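Local coordinates for protein ferredoxin component of carbazole 1,9a-dioxygenase (Nocardioides aromaticivorans, PDB 3GCE) that carries a Rieske-type [2Fe-2S] cluster and probably passes electrons to the terminal oxygenase of the carbazole 1,9a-dioxygenase system, at residues F28-G32 with D33-V37; G61-A65 with E66-I70. All blocks are in the same frame, centred on the assembly; numbering follows the deposited sequence.

Contact 1: residues F28-G32 with D33-V37; sequences FDVDG and DEVMV
Phe28 and Val35 face each other as an antiparallel hydrogen-bonded pair and exchange two backbone bonds: Phe28 N to Val35 O at 2.9 Å and Val35 N to Phe28 O at 2.8 Å. Val30 and Asp33 close the ladder at the turn, the N of each bonded to the O of the other, with Val30 N to Asp33 O the shorter at 2.7 Å. Asp29 and Glu34 form the non-hydrogen-bonded pair in between, and Glu34 CA adds a CA-H...O contact to Phe28 O.

The apolar contacts lie on the other face from Asp29 and Glu34. Val30 CG2 packs on Val35 CG2 at 3.6 Å; in both valines this methyl is anti to the carbonyl carbon, which turns the two branches toward each other. Val37 CG2 comes to the Phe28 ring at its edge, 3.9 Å from CD2, and the ring continues onto Val14 and Ala15 of strand 12-16.

At the bend, Asp29 OD1 takes a weak bond from Gly32 N (2.8 Å). With phi 92° Gly32 holds a backbone shape in which a side chain would run into the carbonyl oxygen of Asp31, so the position calls for glycine. The carboxylate of Asp33 forms a salt bridge with Lys112. Val30 to Asp33 is a type I' turn, and the whole is a beta hairpin with a two-residue loop, joining strands 26-30 and 33-40 of the Rieske domain.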
# COMPACT_ATOMS: atom_id res chain seq x y z
N PHE A 28 4.64 6.06 -3.25
CA PHE A 28 5.66 6.18 -4.29
C PHE A 28 4.97 6.23 -5.64
O PHE A 28 3.89 5.64 -5.84
CB PHE A 28 6.57 4.97 -4.27
CG PHE A 28 7.39 4.86 -3.02
CD1 PHE A 28 8.48 5.70 -2.81
CD2 PHE A 28 7.07 3.91 -2.04
CE1 PHE A 28 9.24 5.59 -1.65
CE2 PHE A 28 7.82 3.80 -0.87
CZ PHE A 28 8.91 4.65 -0.67
N ASP A 29 5.60 6.94 -6.58
CA ASP A 29 5.20 6.87 -7.98
C ASP A 29 5.73 5.60 -8.62
O ASP A 29 6.94 5.36 -8.63
CB ASP A 29 5.69 8.08 -8.78
CG ASP A 29 5.51 7.87 -10.27
OD1 ASP A 29 4.35 7.77 -10.70
OD2 ASP A 29 6.51 7.76 -11.02
N VAL A 30 4.82 4.80 -9.16
CA VAL A 30 5.18 3.59 -9.83
C VAL A 30 4.64 3.74 -11.26
O VAL A 30 3.49 3.41 -11.53
CB VAL A 30 4.60 2.34 -9.11
CG1 VAL A 30 4.92 1.06 -9.88
CG2 VAL A 30 5.17 2.22 -7.67
N ASP A 31 5.48 4.28 -12.15
CA ASP A 31 5.11 4.39 -13.56
C ASP A 31 3.85 5.23 -13.77
O ASP A 31 2.97 4.83 -14.53
CB ASP A 31 4.85 3.00 -14.14
CG ASP A 31 5.88 2.59 -15.15
OD1 ASP A 31 7.09 2.48 -14.78
OD2 ASP A 31 5.47 2.36 -16.32
N GLY A 32 3.75 6.35 -13.08
CA GLY A 32 2.58 7.21 -13.20
C GLY A 32 1.49 6.92 -12.19
O GLY A 32 0.64 7.78 -11.94
N ASP A 33 1.50 5.71 -11.60
CA ASP A 33 0.51 5.35 -10.56
C ASP A 33 1.05 5.53 -9.16
O ASP A 33 2.17 5.12 -8.86
CB ASP A 33 0.01 3.92 -10.74
CG ASP A 33 -0.73 3.72 -12.04
OD1 ASP A 33 -1.68 4.48 -12.32
OD2 ASP A 33 -0.34 2.81 -12.80
N GLU A 34 0.24 6.11 -8.28
CA GLU A 34 0.66 6.35 -6.92
C GLU A 34 0.34 5.10 -6.10
O GLU A 34 -0.82 4.61 -6.09
CB GLU A 34 -0.06 7.56 -6.33
CG GLU A 34 0.63 8.17 -5.14
CD GLU A 34 -0.11 9.41 -4.63
OE1 GLU A 34 -0.46 10.30 -5.45
OE2 GLU A 34 -0.34 9.50 -3.42
N VAL A 35 1.36 4.59 -5.43
CA VAL A 35 1.27 3.30 -4.76
C VAL A 35 1.68 3.39 -3.29
O VAL A 35 2.78 3.86 -2.95
CB VAL A 35 2.13 2.24 -5.49
CG1 VAL A 35 2.04 0.90 -4.79
CG2 VAL A 35 1.64 2.09 -6.91
N MET A 36 0.78 2.95 -2.42
CA MET A 36 1.07 2.90 -1.00
C MET A 36 1.84 1.62 -0.71
O MET A 36 1.42 0.53 -1.11
CB MET A 36 -0.23 2.90 -0.19
CG MET A 36 -0.00 3.10 1.33
SD MET A 36 -0.15 1.56 2.23
CE MET A 36 -1.89 1.44 2.07
N VAL A 37 2.97 1.78 -0.03
CA VAL A 37 3.82 0.66 0.34
C VAL A 37 3.94 0.65 1.86
O VAL A 37 4.09 1.71 2.47
CB VAL A 37 5.20 0.76 -0.40
CG1 VAL A 37 6.18 -0.29 0.06
CG2 VAL A 37 4.96 0.61 -1.89

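Contact 2: residues G61-A65 with E66-I70; sequences GVFHA and ESLEI
A beta hairpin with a G1 bulge at its bend joins strands 62-64 and 69-71, and His64 is the residue opposite the bulge. His64 N donates to Glu69 O at 2.8 Å, close to straight. Across the bulge, His64 O accepts from Glu69 N at 3.2 Å and takes a weak bond from Ser67 N; Ala65 O receives a weak bond from Leu68 N. Two residues, Leu68 and Glu69, stand opposite the single His64, and Leu68 has the positive phi (54°) that lets the extra residue fit.

Phe63 stands on the same face as Ile70. With CG anti to the backbone N (chi1 180°), the ring leans toward the bend: CD1 lies 3.3 Å from Glu69 O, and Leu68 CD2 touches the edge at CZ, 3.9 Å off, the two side chains side by side. Ile70 CD1 reaches Phe63 CB and also Val62 O. Cut back to an alanine, Phe63 would probably leave Leu68 CD2 without its apolar neighbour and uncover Val38 and Pro25, which the ring also touches.

The other face is polar. Glu66 OE2 lies in the plane of the His64 ring at its edge, 3.6 Å from ND1 and 3.4 Å from CB, with carboxylate and ring planes 63° apart, while His64 NE2 bonds to Glu71. Ser67 OG donates to Glu69 OE1 at 2.6 Å; OE1 also makes a salt bridge with Arg78, and OE2 a hydrogen bond with Thr87. A water accepts from Ala65 N. Strand 62-64 of this bulged hairpin is an outer strand of the four-stranded antiparallel sheet in the cluster-binding part of the Rieske fold.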
# COMPACT_ATOMS: atom_id res chain seq x y z
N GLY A 61 -3.41 7.79 6.07
CA GLY A 61 -4.29 7.17 7.06
C GLY A 61 -3.55 6.37 8.11
O GLY A 61 -2.37 6.62 8.38
N VAL A 62 -4.24 5.39 8.71
CA VAL A 62 -3.70 4.62 9.84
C VAL A 62 -3.55 3.16 9.44
O VAL A 62 -4.50 2.54 8.94
CB VAL A 62 -4.61 4.78 11.07
CG1 VAL A 62 -4.20 3.80 12.22
CG2 VAL A 62 -4.55 6.23 11.57
N PHE A 63 -2.34 2.61 9.63
CA PHE A 63 -2.11 1.20 9.36
C PHE A 63 -2.33 0.36 10.62
O PHE A 63 -1.80 0.68 11.67
CB PHE A 63 -0.72 0.97 8.75
CG PHE A 63 -0.42 -0.48 8.44
CD1 PHE A 63 -1.11 -1.16 7.43
CD2 PHE A 63 0.56 -1.16 9.16
CE1 PHE A 63 -0.82 -2.49 7.15
CE2 PHE A 63 0.85 -2.51 8.89
CZ PHE A 63 0.17 -3.16 7.88
N HIS A 64 -3.11 -0.71 10.47
CA HIS A 64 -3.43 -1.62 11.54
C HIS A 64 -2.69 -2.92 11.29
O HIS A 64 -3.16 -3.77 10.53
CB HIS A 64 -4.96 -1.86 11.63
CG HIS A 64 -5.74 -0.61 11.90
ND1 HIS A 64 -6.09 -0.22 13.18
CD2 HIS A 64 -6.20 0.36 11.07
CE1 HIS A 64 -6.73 0.93 13.12
NE2 HIS A 64 -6.81 1.30 11.86
N ALA A 65 -1.52 -3.06 11.93
CA ALA A 65 -0.66 -4.22 11.69
C ALA A 65 -1.35 -5.53 12.07
O ALA A 65 -1.16 -6.54 11.40
CB ALA A 65 0.69 -4.08 12.40
N GLU A 66 -2.17 -5.51 13.11
CA GLU A 66 -2.78 -6.74 13.64
C GLU A 66 -3.73 -7.37 12.63
O GLU A 66 -3.87 -8.59 12.59
CB GLU A 66 -3.58 -6.46 14.91
CG GLU A 66 -3.47 -5.03 15.45
CD GLU A 66 -4.32 -3.98 14.70
OE1 GLU A 66 -5.24 -4.41 13.96
OE2 GLU A 66 -4.07 -2.75 14.81
N SER A 67 -4.42 -6.53 11.86
CA SER A 67 -5.39 -6.98 10.89
C SER A 67 -4.95 -6.76 9.43
O SER A 67 -5.69 -7.11 8.51
CB SER A 67 -6.75 -6.32 11.16
OG SER A 67 -6.70 -4.91 10.93
N LEU A 68 -3.75 -6.19 9.24
CA LEU A 68 -3.18 -5.86 7.89
C LEU A 68 -4.13 -5.01 7.04
O LEU A 68 -4.36 -5.28 5.85
CB LEU A 68 -2.69 -7.14 7.13
CG LEU A 68 -1.48 -7.88 7.75
CD1 LEU A 68 -1.23 -9.20 7.07
CD2 LEU A 68 -0.17 -7.03 7.76
N GLU A 69 -4.71 -4.00 7.70
CA GLU A 69 -5.61 -3.05 7.06
C GLU A 69 -5.00 -1.67 7.10
O GLU A 69 -4.36 -1.27 8.08
CB GLU A 69 -6.93 -2.99 7.81
CG GLU A 69 -7.80 -4.23 7.69
CD GLU A 69 -9.05 -4.09 8.54
OE1 GLU A 69 -8.91 -4.05 9.77
OE2 GLU A 69 -10.17 -4.01 7.98
N ILE A 70 -5.20 -0.94 6.01
CA ILE A 70 -4.96 0.49 5.99
C ILE A 70 -6.33 1.19 6.11
O ILE A 70 -7.30 0.83 5.44
CB ILE A 70 -4.25 0.93 4.68
CG1 ILE A 70 -3.87 2.42 4.73
CG2 ILE A 70 -5.16 0.65 3.45
CD1 ILE A 70 -2.87 2.79 5.83
O HOH W 1 -0.95 -1.32 14.22

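How the contacts relate
Both contacts are beta hairpins, each made of two consecutive segments, but they belong to different sheets, on opposite sides of the chain's centre, about 19 Å apart between centres. Contact 1 is partly buried: its valines are buried, and a regular turn is closed by two reciprocal pairs of backbone bonds. Contact 2 lies at the surface, nearer the [2Fe-2S] cluster, and its bulged bend mixes one short strand bond with weak bonds at the bend, polar side chains and a water. The two meet where Met36 CE packs on Ile70 CG1 at 3.5 Å, bringing strand 33-40 against the buried end of the 61-70 hairpin.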